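Side-chain contacts in DNA-directed RNA polymerase subunit L (Thermoplasma acidophilum, PDB 1XPP), which is the Rpo11 (L) subunit of archaeal RNA polymerase and probably helps form the complex that transcribes DNA into RNA: residues Asn21-Glu26 against Ser76-Ala81; Tyr30-Leu35 against Tyr54-Val59; Thr37-Ile42 against Pro63-Arg68. All blocks are in the same frame, centred on the assembly; numbering follows the deposited sequence.

Contact 1 of 3, residues Asn21-Glu26 against Ser76-Ala81; sequences NSITVE and SAIKRA
Ile78 is the one residue of helix segment 76-81 that meets strand segment 21-26, where it touches Ile23 and Val25. Ser76 opens the segment, its carbonyl O receiving the helical bond from Arg80 N at 2.8 Å. Ala77 follows, a small residue that suits a helix side turned to the loop residue Asp45 rather than to the strand. Ile78 then points its CA-CB bond at the strand. Its CG1 lies beside the backbone N (chi1 -63°) and the chain continues extended, which carries CD1 to the sheet. There CD1 comes to 3.7 Å from Ile23 CG2, the two side chains crossing obliquely, and to 4.2 Å from Val25 CG2. Ile23 and Val25 are two apart on the strand, so both face the helix while Thr24 between them points away. Beta-branched residues fit such a strand well and offer methyl groups close to the backbone, which one long isoleucine can reach from the helix. The touch is small, burying 81 Å² in all, but all three residues are buried. Further on, Arg80 folds back so that Ser76 O sits 3.5 Å from the plane of its guanidinium, near the margin, while NH2 forms a salt bridge with Asp45. Ala81, bonded through N to Ala77 O at 3.2 Å, is small enough to pack on Leu38 and Ile42. As befits the RBP11-like dimerisation domain, helix 74-105 thus starts across one face of the antiparallel sheet beside helix 32-42, over strand 22-28, which lies between strands 12-19 and 64-69; Phe96 of a second subunit packs on both Val25 and Ile78, and its Phe100 on Ile23.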
ATOM      1  N   ASN D  21      -2.303  23.172  18.424  1.00 31.92           N
ATOM      2  CA  ASN D  21      -1.957  23.737  17.146  1.00 29.93           C
ATOM      3  C   ASN D  21      -1.093  22.779  16.381  1.00 27.20           C
ATOM      4  O   ASN D  21      -0.219  23.206  15.635  1.00 26.19           O
ATOM      5  CB  ASN D  21      -1.165  25.018  17.360  1.00 30.61           C
ATOM      6  CG  ASN D  21      -1.893  26.007  18.248  1.00 33.64           C
ATOM      7  OD1 ASN D  21      -3.113  26.183  18.136  1.00 36.78           O
ATOM      8  ND2 ASN D  21      -1.156  26.631  19.163  1.00 36.52           N
ATOM      9  N   SER D  22      -1.333  21.492  16.558  1.00 25.42           N
ATOM     10  CA  SER D  22      -0.489  20.511  15.871  1.00 23.57           C
ATOM     11  C   SER D  22      -1.229  19.255  15.450  1.00 21.98           C
ATOM     12  O   SER D  22      -2.316  18.919  15.956  1.00 22.41           O
ATOM     13  CB  SER D  22       0.746  20.171  16.703  1.00 24.92           C
ATOM     14  OG  SER D  22       0.368  19.342  17.769  1.00 27.57           O
ATOM     15  N   ILE D  23      -0.623  18.536  14.507  1.00 19.76           N
ATOM     16  CA  ILE D  23      -1.225  17.317  14.028  1.00 19.19           C
ATOM     17  C   ILE D  23      -0.104  16.414  13.559  1.00 17.25           C
ATOM     18  O   ILE D  23       0.957  16.895  13.100  1.00 18.11           O
ATOM     19  CB  ILE D  23      -2.249  17.615  12.881  1.00 18.37           C
ATOM     20  CG1 ILE D  23      -3.175  16.436  12.656  1.00 19.21           C
ATOM     21  CG2 ILE D  23      -1.523  18.067  11.589  1.00 20.93           C
ATOM     22  CD1 ILE D  23      -4.403  16.761  11.738  1.00 21.07           C
ATOM     23  N   THR D  24      -0.328  15.115  13.729  1.00 18.14           N
ATOM     24  CA  THR D  24       0.572  14.096  13.213  1.00 16.87           C
ATOM     25  C   THR D  24      -0.222  13.132  12.363  1.00 17.45           C
ATOM     26  O   THR D  24      -1.298  12.682  12.764  1.00 17.09           O
ATOM     27  CB  THR D  24       1.210  13.304  14.371  1.00 17.17           C
ATOM     28  OG1 THR D  24       1.818  14.243  15.250  1.00 18.18           O
ATOM     29  CG2 THR D  24       2.239  12.288  13.845  1.00 18.21           C
ATOM     30  N   VAL D  25       0.313  12.856  11.177  1.00 16.48           N
ATOM     31  CA  VAL D  25      -0.325  12.005  10.207  1.00 16.20           C
ATOM     32  C   VAL D  25       0.610  10.870   9.824  1.00 16.84           C
ATOM     33  O   VAL D  25       1.787  11.096   9.515  1.00 16.35           O
ATOM     34  CB  VAL D  25      -0.718  12.824   8.931  1.00 15.59           C
ATOM     35  CG1 VAL D  25      -1.477  11.962   7.958  1.00 18.50           C
ATOM     36  CG2 VAL D  25      -1.532  14.029   9.313  1.00 15.18           C
ATOM     37  N   GLU D  26       0.088   9.646   9.868  1.00 16.10           N
ATOM     38  CA  GLU D  26       0.801   8.478   9.370  1.00 17.79           C
ATOM     39  C   GLU D  26       0.528   8.338   7.875  1.00 17.77           C
ATOM     40  O   GLU D  26      -0.653   8.380   7.455  1.00 20.00           O
ATOM     41  CB  GLU D  26       0.348   7.220  10.123  1.00 18.89           C
ATOM     42  CG  GLU D  26       1.298   6.042   9.919  1.00 22.75           C
ATOM     43  CD  GLU D  26       0.918   4.836  10.768  1.00 28.76           C
ATOM     44  OE1 GLU D  26      -0.290   4.649  11.028  1.00 30.74           O
ATOM     45  OE2 GLU D  26       1.822   4.057  11.140  1.00 29.42           O
ATOM     46  N   SER D  76      -5.252  22.777   8.159  1.00 20.58           N
ATOM     47  CA  SER D  76      -5.279  23.801   7.095  1.00 19.85           C
ATOM     48  C   SER D  76      -3.926  24.055   6.429  1.00 19.04           C
ATOM     49  O   SER D  76      -3.860  24.295   5.205  1.00 18.49           O
ATOM     50  CB  SER D  76      -5.847  25.126   7.627  1.00 20.79           C
ATOM     51  OG  SER D  76      -7.172  24.856   8.050  1.00 23.62           O
ATOM     52  N   ALA D  77      -2.845  24.029   7.207  1.00 17.59           N
ATOM     53  CA  ALA D  77      -1.518  24.236   6.667  1.00 18.36           C
ATOM     54  C   ALA D  77      -1.210  23.086   5.711  1.00 17.62           C
ATOM     55  O   ALA D  77      -0.670  23.303   4.631  1.00 17.79           O
ATOM     56  CB  ALA D  77      -0.438  24.353   7.785  1.00 18.90           C
ATOM     57  N   ILE D  78      -1.556  21.860   6.093  1.00 17.76           N
ATOM     58  CA  ILE D  78      -1.365  20.727   5.186  1.00 15.90           C
ATOM     59  C   ILE D  78      -2.183  20.927   3.889  1.00 16.65           C
ATOM     60  O   ILE D  78      -1.634  20.797   2.782  1.00 14.68           O
ATOM     61  CB  ILE D  78      -1.696  19.395   5.840  1.00 17.49           C
ATOM     62  CG1 ILE D  78      -0.721  19.170   7.008  1.00 17.27           C
ATOM     63  CG2 ILE D  78      -1.696  18.273   4.759  1.00 17.39           C
ATOM     64  CD1 ILE D  78      -1.025  17.953   7.875  1.00 19.00           C
ATOM     65  N   LYS D  79      -3.452  21.290   4.033  1.00 15.84           N
ATOM     66  CA  LYS D  79      -4.295  21.511   2.847  1.00 16.55           C
ATOM     67  C   LYS D  79      -3.697  22.583   1.929  1.00 16.13           C
ATOM     68  O   LYS D  79      -3.633  22.374   0.704  1.00 16.16           O
ATOM     69  CB  LYS D  79      -5.730  21.897   3.224  1.00 15.46           C
ATOM     70  CG  LYS D  79      -6.637  22.035   1.976  1.00 17.24           C
ATOM     71  CD  LYS D  79      -8.086  22.330   2.321  1.00 20.60           C
ATOM     72  CE  LYS D  79      -8.892  22.487   1.019  1.00 21.12           C
ATOM     73  NZ  LYS D  79     -10.273  22.948   1.377  1.00 23.58           N
ATOM     74  N   ARG D  80      -3.294  23.730   2.476  1.00 16.04           N
ATOM     75  CA  ARG D  80      -2.711  24.799   1.632  1.00 15.88           C
ATOM     76  C   ARG D  80      -1.562  24.278   0.787  1.00 16.04           C
ATOM     77  O   ARG D  80      -1.443  24.568  -0.435  1.00 16.68           O
ATOM     78  CB  ARG D  80      -2.262  26.007   2.482  1.00 16.85           C
ATOM     79  CG  ARG D  80      -3.477  26.754   3.113  1.00 18.99           C
ATOM     80  CD  ARG D  80      -3.043  28.057   3.824  1.00 19.39           C
ATOM     81  NE  ARG D  80      -2.128  27.894   4.963  1.00 20.60           N
ATOM     82  CZ  ARG D  80      -2.537  27.727   6.219  1.00 19.84           C
ATOM     83  NH1 ARG D  80      -3.835  27.637   6.512  1.00 22.62           N
ATOM     84  NH2 ARG D  80      -1.618  27.618   7.187  1.00 21.00           N
ATOM     85  N   ALA D  81      -0.685  23.499   1.430  1.00 14.83           N
ATOM     86  CA  ALA D  81       0.483  22.982   0.730  1.00 14.80           C
ATOM     87  C   ALA D  81       0.143  21.989  -0.355  1.00 14.57           C
ATOM     88  O   ALA D  81       0.749  22.040  -1.443  1.00 14.85           O
ATOM     89  CB  ALA D  81       1.460  22.345   1.707  1.00 15.83           C
TER

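Contact 2 of 3, residues Tyr30-Leu35 against Tyr54-Val59; sequences YDNTLL and YIKHPV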
ATOM      1  N   TYR D  30       3.620   5.858   0.399  1.00 22.44           N
ATOM      2  CA  TYR D  30       3.910   6.958  -0.478  1.00 22.44           C
ATOM      3  C   TYR D  30       5.357   6.876  -0.874  1.00 22.54           C
ATOM      4  O   TYR D  30       6.175   6.287  -0.151  1.00 22.35           O
ATOM      5  CB  TYR D  30       3.647   8.314   0.186  1.00 22.19           C
ATOM      6  CG  TYR D  30       2.190   8.569   0.407  1.00 20.70           C
ATOM      7  CD1 TYR D  30       1.585   8.171   1.586  1.00 21.32           C
ATOM      8  CD2 TYR D  30       1.413   9.152  -0.595  1.00 18.36           C
ATOM      9  CE1 TYR D  30       0.233   8.378   1.806  1.00 21.30           C
ATOM     10  CE2 TYR D  30       0.043   9.388  -0.386  1.00 21.18           C
ATOM     11  CZ  TYR D  30      -0.525   8.973   0.820  1.00 21.53           C
ATOM     12  OH  TYR D  30      -1.872   9.169   1.022  1.00 23.68           O
ATOM     13  N   ASP D  31       5.658   7.468  -2.019  1.00 23.02           N
ATOM     14  CA  ASP D  31       7.043   7.712  -2.398  1.00 23.32           C
ATOM     15  C   ASP D  31       7.643   8.660  -1.363  1.00 21.90           C
ATOM     16  O   ASP D  31       6.998   9.639  -1.005  1.00 21.11           O
ATOM     17  CB  ASP D  31       7.124   8.328  -3.811  1.00 24.99           C
ATOM     18  CG  ASP D  31       7.490   7.297  -4.860  1.00 30.06           C
ATOM     19  OD1 ASP D  31       6.601   6.529  -5.250  1.00 34.93           O
ATOM     20  OD2 ASP D  31       8.675   7.240  -5.284  1.00 36.66           O
ATOM     21  N   ASN D  32       8.826   8.326  -0.831  1.00 21.58           N
ATOM     22  CA  ASN D  32       9.544   9.239   0.080  1.00 21.29           C
ATOM     23  C   ASN D  32       9.701  10.661  -0.472  1.00 20.82           C
ATOM     24  O   ASN D  32       9.640  11.624   0.284  1.00 19.76           O
ATOM     25  CB  ASN D  32      10.929   8.687   0.496  1.00 22.29           C
ATOM     26  CG  ASN D  32      10.853   7.428   1.360  1.00 23.51           C
ATOM     27  OD1 ASN D  32      11.848   6.702   1.496  1.00 28.77           O
ATOM     28  ND2 ASN D  32       9.720   7.188   1.972  1.00 21.69           N
ATOM     29  N   THR D  33       9.902  10.783  -1.793  1.00 20.99           N
ATOM     30  CA  THR D  33       9.978  12.096  -2.418  1.00 21.49           C
ATOM     31  C   THR D  33       8.739  12.937  -2.181  1.00 19.89           C
ATOM     32  O   THR D  33       8.846  14.150  -1.904  1.00 19.67           O
ATOM     33  CB  THR D  33      10.316  11.990  -3.912  1.00 21.79           C
ATOM     34  OG1 THR D  33      11.654  11.477  -3.974  1.00 26.76           O
ATOM     35  CG2 THR D  33      10.341  13.381  -4.570  1.00 24.52           C
ATOM     36  N   LEU D  34       7.574  12.298  -2.280  1.00 19.27           N
ATOM     37  CA  LEU D  34       6.313  13.009  -1.971  1.00 18.60           C
ATOM     38  C   LEU D  34       6.311  13.589  -0.543  1.00 18.53           C
ATOM     39  O   LEU D  34       5.966  14.751  -0.327  1.00 17.21           O
ATOM     40  CB  LEU D  34       5.079  12.101  -2.193  1.00 19.40           C
ATOM     41  CG  LEU D  34       3.751  12.843  -1.884  1.00 18.31           C
ATOM     42  CD1 LEU D  34       2.625  12.466  -2.834  1.00 22.15           C
ATOM     43  CD2 LEU D  34       3.348  12.557  -0.482  1.00 19.46           C
ATOM     44  N   LEU D  35       6.738  12.794   0.431  1.00 16.25           N
ATOM     45  CA  LEU D  35       6.691  13.278   1.800  1.00 17.59           C
ATOM     46  C   LEU D  35       7.609  14.475   2.001  1.00 16.87           C
ATOM     47  O   LEU D  35       7.241  15.438   2.669  1.00 17.52           O
ATOM     48  CB  LEU D  35       7.021  12.147   2.795  1.00 18.49           C
ATOM     49  CG  LEU D  35       6.213  10.831   2.584  1.00 21.98           C
ATOM     50  CD1 LEU D  35       6.645   9.759   3.577  1.00 25.55           C
ATOM     51  CD2 LEU D  35       4.760  11.057   2.712  1.00 24.39           C
ATOM     52  N   TYR D  54       9.232  12.057   9.203  1.00 16.55           N
ATOM     53  CA  TYR D  54       9.963  10.980   9.875  1.00 16.40           C
ATOM     54  C   TYR D  54       9.853   9.774   8.983  1.00 17.39           C
ATOM     55  O   TYR D  54       8.776   9.187   8.811  1.00 18.50           O
ATOM     56  CB  TYR D  54       9.403  10.685  11.250  1.00 16.79           C
ATOM     57  CG  TYR D  54       9.310  11.919  12.114  1.00 15.97           C
ATOM     58  CD1 TYR D  54       8.154  12.724  12.115  1.00 18.37           C
ATOM     59  CD2 TYR D  54      10.391  12.311  12.900  1.00 18.78           C
ATOM     60  CE1 TYR D  54       8.071  13.864  12.938  1.00 18.25           C
ATOM     61  CE2 TYR D  54      10.316  13.433  13.696  1.00 18.17           C
ATOM     62  CZ  TYR D  54       9.170  14.198  13.714  1.00 19.06           C
ATOM     63  OH  TYR D  54       9.174  15.298  14.538  1.00 24.52           O
ATOM     64  N   ILE D  55      10.976   9.410   8.377  1.00 18.97           N
ATOM     65  CA  ILE D  55      10.945   8.295   7.463  1.00 21.05           C
ATOM     66  C   ILE D  55      11.908   7.236   7.947  1.00 23.05           C
ATOM     67  O   ILE D  55      11.485   6.124   8.293  1.00 24.42           O
ATOM     68  CB  ILE D  55      11.260   8.741   6.036  1.00 22.04           C
ATOM     69  CG1 ILE D  55      10.154   9.659   5.532  1.00 21.42           C
ATOM     70  CG2 ILE D  55      11.401   7.526   5.112  1.00 23.07           C
ATOM     71  CD1 ILE D  55      10.506  10.455   4.276  1.00 27.64           C
ATOM     72  N   LYS D  56      13.198   7.559   7.950  1.00 24.57           N
ATOM     73  CA  LYS D  56      14.135   6.579   8.518  1.00 26.54           C
ATOM     74  C   LYS D  56      14.522   6.792   9.971  1.00 26.08           C
ATOM     75  O   LYS D  56      15.064   5.881  10.617  1.00 27.02           O
ATOM     76  CB  LYS D  56      15.351   6.351   7.645  1.00 27.97           C
ATOM     77  CG  LYS D  56      15.923   7.545   6.977  1.00 29.84           C
ATOM     78  CD  LYS D  56      16.269   7.147   5.548  1.00 35.87           C
ATOM     79  CE  LYS D  56      15.001   7.008   4.704  1.00 39.06           C
ATOM     80  NZ  LYS D  56      15.155   6.067   3.550  1.00 39.09           N
ATOM     81  N   HIS D  57      14.223   7.962  10.516  1.00 24.08           N
ATOM     82  CA  HIS D  57      14.474   8.194  11.929  1.00 23.53           C
ATOM     83  C   HIS D  57      13.245   8.837  12.546  1.00 22.51           C
ATOM     84  O   HIS D  57      12.648   9.712  11.915  1.00 22.34           O
ATOM     85  CB  HIS D  57      15.687   9.122  12.111  1.00 23.82           C
ATOM     86  CG  HIS D  57      16.863   8.723  11.289  1.00 24.43           C
ATOM     87  ND1 HIS D  57      17.548   7.548  11.501  1.00 25.44           N
ATOM     88  CD2 HIS D  57      17.445   9.312  10.215  1.00 26.34           C
ATOM     89  CE1 HIS D  57      18.512   7.434  10.599  1.00 26.35           C
ATOM     90  NE2 HIS D  57      18.470   8.493   9.811  1.00 26.09           N
ATOM     91  N   PRO D  58      12.816   8.388  13.744  1.00 20.61           N
ATOM     92  CA  PRO D  58      13.350   7.275  14.558  1.00 21.75           C
ATOM     93  C   PRO D  58      12.801   5.988  13.962  1.00 22.33           C
ATOM     94  O   PRO D  58      12.367   5.981  12.785  1.00 22.69           O
ATOM     95  CB  PRO D  58      12.740   7.548  15.924  1.00 22.29           C
ATOM     96  CG  PRO D  58      11.365   8.116  15.583  1.00 21.47           C
ATOM     97  CD  PRO D  58      11.638   9.009  14.388  1.00 21.58           C
ATOM     98  N   VAL D  59      12.849   4.899  14.725  1.00 21.78           N
ATOM     99  CA  VAL D  59      12.328   3.627  14.247  1.00 21.15           C
ATOM    100  C   VAL D  59      10.819   3.588  14.372  1.00 20.83           C
ATOM    101  O   VAL D  59      10.253   3.572  15.478  1.00 20.65           O
ATOM    102  CB  VAL D  59      12.979   2.429  14.966  1.00 22.00           C
ATOM    103  CG1 VAL D  59      12.422   1.124  14.374  1.00 21.64           C
ATOM    104  CG2 VAL D  59      14.468   2.512  14.763  1.00 22.81           C
TER
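Asn32 CG stands beside the backbone N (chi1 -67°), which turns the amide toward Ile55 in the loop; at Ile55 (chi1 -66°) CG1 also lies beside the backbone N, while CG2, anti to it, meets that amide and CD1 reaches Leu35. The CG2 methyl sits 3.6 Å from Asn32 ND2 and 3.7 Å from Asn32 OD1, almost equally far from the two ends of the amide, so it packs against the group as a whole and not against one polar atom. The other branch of Ile55 runs on to CD1, which lies 4.0 Å from Leu35 CD1. Leu35 comes three residues after Asn32, about one helical turn further, and the two form a shallow seat for the isoleucine: the amide on one side, Leu35 CD1 and CB on the other, with Ile55 CD1 also 4.1 Å from Asn32 ND2. Pro63 touches both Leu35 and Ile55, adding to the apolar side of this seat. Lys56 is exposed, and its chain bends at chi2 and chi3 to bring NZ within 3.9 Å of Asn32 OD1, too far for a hydrogen bond. With Asn32 cut back to an alanine, the CG2 methyl of Ile55 is likely to lose its amide cover and Lys56 NZ its nearby oxygen. Within the dimerisation domain, this packing joins the loop after strand 48-54 to the first turn of helix 32-42. Held by dispersion between methyls and amide, with at most a weak electrostatic pull from the lysine, the contact is likely to tolerate small shifts, since no polar bond sets its geometry.

Contact 3 of 3, residues Thr37-Ile42 against Pro63-Arg68; sequences TLVEEI and PQIYVR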
ATOM      1  N   THR D  37       8.807  16.556  -0.264  1.00 18.63           N
ATOM      2  CA  THR D  37       8.301  17.699  -1.048  1.00 18.04           C
ATOM      3  C   THR D  37       7.145  18.369  -0.308  1.00 18.07           C
ATOM      4  O   THR D  37       7.066  19.587  -0.211  1.00 17.50           O
ATOM      5  CB  THR D  37       7.842  17.263  -2.458  1.00 19.30           C
ATOM      6  OG1 THR D  37       8.954  16.701  -3.136  1.00 20.78           O
ATOM      7  CG2 THR D  37       7.322  18.457  -3.287  1.00 20.54           C
ATOM      8  N   LEU D  38       6.278  17.546   0.261  1.00 17.57           N
ATOM      9  CA  LEU D  38       5.164  18.078   0.998  1.00 17.39           C
ATOM     10  C   LEU D  38       5.617  18.934   2.184  1.00 17.63           C
ATOM     11  O   LEU D  38       5.115  20.035   2.412  1.00 19.13           O
ATOM     12  CB  LEU D  38       4.260  16.934   1.443  1.00 17.87           C
ATOM     13  CG  LEU D  38       3.067  17.363   2.284  1.00 18.39           C
ATOM     14  CD1 LEU D  38       2.182  18.405   1.573  1.00 19.97           C
ATOM     15  CD2 LEU D  38       2.264  16.143   2.705  1.00 18.27           C
ATOM     16  N   VAL D  39       6.587  18.410   2.937  1.00 17.27           N
ATOM     17  CA  VAL D  39       7.116  19.103   4.096  1.00 19.18           C
ATOM     18  C   VAL D  39       7.849  20.387   3.671  1.00 18.97           C
ATOM     19  O   VAL D  39       7.631  21.446   4.280  1.00 20.09           O
ATOM     20  CB  VAL D  39       7.957  18.114   4.969  1.00 18.13           C
ATOM     21  CG1 VAL D  39       8.805  18.858   6.006  1.00 20.58           C
ATOM     22  CG2 VAL D  39       7.033  17.113   5.665  1.00 19.70           C
ATOM     23  N   GLU D  40       8.653  20.305   2.605  1.00 19.26           N
ATOM     24  CA  GLU D  40       9.328  21.498   2.044  1.00 20.05           C
ATOM     25  C   GLU D  40       8.294  22.586   1.722  1.00 19.60           C
ATOM     26  O   GLU D  40       8.459  23.767   2.065  1.00 20.25           O
ATOM     27  CB  GLU D  40      10.132  21.134   0.803  1.00 21.06           C
ATOM     28  CG  GLU D  40      10.995  22.272   0.255  1.00 23.09           C
ATOM     29  CD  GLU D  40      11.548  21.998  -1.146  1.00 27.87           C
ATOM     30  OE1 GLU D  40      12.002  22.948  -1.827  1.00 32.20           O
ATOM     31  OE2 GLU D  40      11.526  20.841  -1.587  1.00 31.86           O
ATOM     32  N   GLU D  41       7.187  22.168   1.129  1.00 19.14           N
ATOM     33  CA  GLU D  41       6.134  23.120   0.832  1.00 18.70           C
ATOM     34  C   GLU D  41       5.473  23.713   2.085  1.00 18.56           C
ATOM     35  O   GLU D  41       5.245  24.937   2.167  1.00 19.53           O
ATOM     36  CB  GLU D  41       5.105  22.494  -0.120  1.00 19.17           C
ATOM     37  CG  GLU D  41       4.101  23.516  -0.681  1.00 20.13           C
ATOM     38  CD  GLU D  41       4.711  24.472  -1.704  1.00 23.72           C
ATOM     39  OE1 GLU D  41       5.891  24.334  -2.064  1.00 26.90           O
ATOM     40  OE2 GLU D  41       3.989  25.389  -2.146  1.00 29.47           O
ATOM     41  N   ILE D  42       5.156  22.876   3.071  1.00 17.85           N
ATOM     42  CA  ILE D  42       4.480  23.367   4.275  1.00 18.27           C
ATOM     43  C   ILE D  42       5.394  24.361   5.004  1.00 19.07           C
ATOM     44  O   ILE D  42       4.904  25.306   5.609  1.00 20.31           O
ATOM     45  CB  ILE D  42       4.128  22.211   5.234  1.00 17.44           C
ATOM     46  CG1 ILE D  42       3.059  21.296   4.631  1.00 19.02           C
ATOM     47  CG2 ILE D  42       3.649  22.741   6.583  1.00 15.37           C
ATOM     48  CD1 ILE D  42       3.034  19.876   5.235  1.00 16.92           C
ATOM     49  N   PRO D  63       6.150   5.956   7.718  1.00 18.21           N
ATOM     50  CA  PRO D  63       6.434   7.390   7.842  1.00 18.05           C
ATOM     51  C   PRO D  63       5.292   8.178   8.514  1.00 17.37           C
ATOM     52  O   PRO D  63       4.095   7.797   8.477  1.00 17.68           O
ATOM     53  CB  PRO D  63       6.676   7.824   6.395  1.00 18.33           C
ATOM     54  CG  PRO D  63       7.215   6.577   5.733  1.00 19.49           C
ATOM     55  CD  PRO D  63       6.386   5.469   6.343  1.00 19.26           C
ATOM     56  N   GLN D  64       5.711   9.231   9.175  1.00 16.18           N
ATOM     57  CA  GLN D  64       4.797  10.172   9.776  1.00 16.39           C
ATOM     58  C   GLN D  64       5.230  11.583   9.403  1.00 15.60           C
ATOM     59  O   GLN D  64       6.410  11.848   9.097  1.00 16.58           O
ATOM     60  CB  GLN D  64       4.837  10.053  11.286  1.00 16.62           C
ATOM     61  CG  GLN D  64       4.125   8.814  11.854  1.00 17.11           C
ATOM     62  CD  GLN D  64       4.293   8.666  13.348  1.00 16.53           C
ATOM     63  OE1 GLN D  64       4.193   9.639  14.086  1.00 18.75           O
ATOM     64  NE2 GLN D  64       4.489   7.421  13.803  1.00 18.36           N
ATOM     65  N   ILE D  65       4.247  12.481   9.349  1.00 15.08           N
ATOM     66  CA  ILE D  65       4.543  13.903   9.288  1.00 15.24           C
ATOM     67  C   ILE D  65       3.888  14.609  10.467  1.00 15.11           C
ATOM     68  O   ILE D  65       2.828  14.202  10.935  1.00 17.44           O
ATOM     69  CB  ILE D  65       4.124  14.556   7.922  1.00 14.55           C
ATOM     70  CG1 ILE D  65       2.615  14.501   7.704  1.00 19.09           C
ATOM     71  CG2 ILE D  65       4.854  13.921   6.768  1.00 15.53           C
ATOM     72  CD1 ILE D  65       2.126  15.461   6.614  1.00 20.76           C
ATOM     73  N   TYR D  66       4.579  15.643  10.971  1.00 15.31           N
ATOM     74  CA  TYR D  66       4.152  16.421  12.115  1.00 15.48           C
ATOM     75  C   TYR D  66       4.172  17.905  11.713  1.00 15.79           C
ATOM     76  O   TYR D  66       5.152  18.388  11.135  1.00 16.06           O
ATOM     77  CB  TYR D  66       5.168  16.242  13.245  1.00 15.76           C
ATOM     78  CG  TYR D  66       5.016  17.227  14.379  1.00 18.33           C
ATOM     79  CD1 TYR D  66       3.851  17.256  15.158  1.00 19.24           C
ATOM     80  CD2 TYR D  66       6.006  18.144  14.638  1.00 20.38           C
ATOM     81  CE1 TYR D  66       3.730  18.171  16.209  1.00 21.74           C
ATOM     82  CE2 TYR D  66       5.889  19.054  15.680  1.00 23.73           C
ATOM     83  CZ  TYR D  66       4.761  19.048  16.446  1.00 21.66           C
ATOM     84  OH  TYR D  66       4.653  19.972  17.463  1.00 26.73           O
ATOM     85  N   VAL D  67       3.089  18.601  12.025  1.00 16.31           N
ATOM     86  CA  VAL D  67       2.986  20.018  11.684  1.00 17.19           C
ATOM     87  C   VAL D  67       2.469  20.754  12.907  1.00 17.63           C
ATOM     88  O   VAL D  67       1.467  20.346  13.494  1.00 18.53           O
ATOM     89  CB  VAL D  67       1.987  20.243  10.493  1.00 15.89           C
ATOM     90  CG1 VAL D  67       1.883  21.716  10.140  1.00 18.23           C
ATOM     91  CG2 VAL D  67       2.414  19.440   9.248  1.00 18.66           C
ATOM     92  N   ARG D  68       3.164  21.817  13.273  1.00 19.00           N
ATOM     93  CA  ARG D  68       2.667  22.753  14.289  1.00 21.30           C
ATOM     94  C   ARG D  68       2.579  24.158  13.695  1.00 21.06           C
ATOM     95  O   ARG D  68       3.497  24.618  13.052  1.00 21.54           O
ATOM     96  CB  ARG D  68       3.562  22.766  15.521  1.00 22.05           C
ATOM     97  CG  ARG D  68       3.075  23.727  16.636  1.00 26.46           C
ATOM     98  CD  ARG D  68       3.919  23.589  17.914  1.00 31.39           C
ATOM     99  NE  ARG D  68       5.339  23.425  17.627  1.00 35.73           N
ATOM    100  CZ  ARG D  68       6.249  24.391  17.710  1.00 38.55           C
ATOM    101  NH1 ARG D  68       5.903  25.613  18.093  1.00 41.38           N
ATOM    102  NH2 ARG D  68       7.518  24.133  17.420  1.00 40.76           N
TER
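Val39 and Ile65 stand opposite each other, CA to CA 7.8 Å, where the axes of the short segments, helix 37-42 and strand 64-68, approach to 10.2 Å and run almost parallel, at 5°. A second such pair, Ile42 with Val67, follows further along. From the strand, Ile65 and Val67 both point toward the helix, whereas Tyr66 between them points away. Ile65 serves two helix residues with its two branches. Its CG1 takes the position between backbone N and carbonyl carbon (chi1 64°), which sends CD1 to 4.0 Å from Leu38 CD2, the side chains crossing at about a right angle; its CG2 lies 4.0 Å from Val39 CG2, and here the side chains pass each other in opposite directions. Ile42 and Val67 instead reach toward each other tip to tip. Ile42 CD1 is 4.1 Å from Val67 CG2, and Ile42 CG2 stands equally far from the other methyl, Val67 CG1, so the isoleucine spans both prongs of the valine. Leu38 and Ile42 reach from the helix, while the shorter Val39 suits its close approach; on the strand the longer Ile65 serves two partners and Val67 offers two short methyls. Arg68 forms salt bridges with Asp49 and Glu50. Ala81 and Val82 of helix 74-105 add to the buried layer, the helix-on-sheet core of this RBP11-like domain. All five touching residues are buried and every touch is methyl to methyl, so the helix is held on the sheet by apolar packing, and no charged group enters between the two segments.

How the contacts relate
After strand 12-19, strand 22-28 leads into helix 32-42, then strand 48-54, strand 64-69 and helix 74-105. Contact 1 closes the widest loop, joining the first segment at 21-26 to 76-81, and contacts 2 and 3 both lie within it. These two cross: 30-35, 37-42, 54-59 and 63-68 come in that order, so helix 32-42 is tied twice, by its start to the loop after strand 48-54 and by its end to strand 64-69. Contacts 1 and 3 are stitched by backbone bonds between the neighbouring strands, such as Ile23 with Val67, and pack both helices against the sheet; contact 2 ties helix to loop.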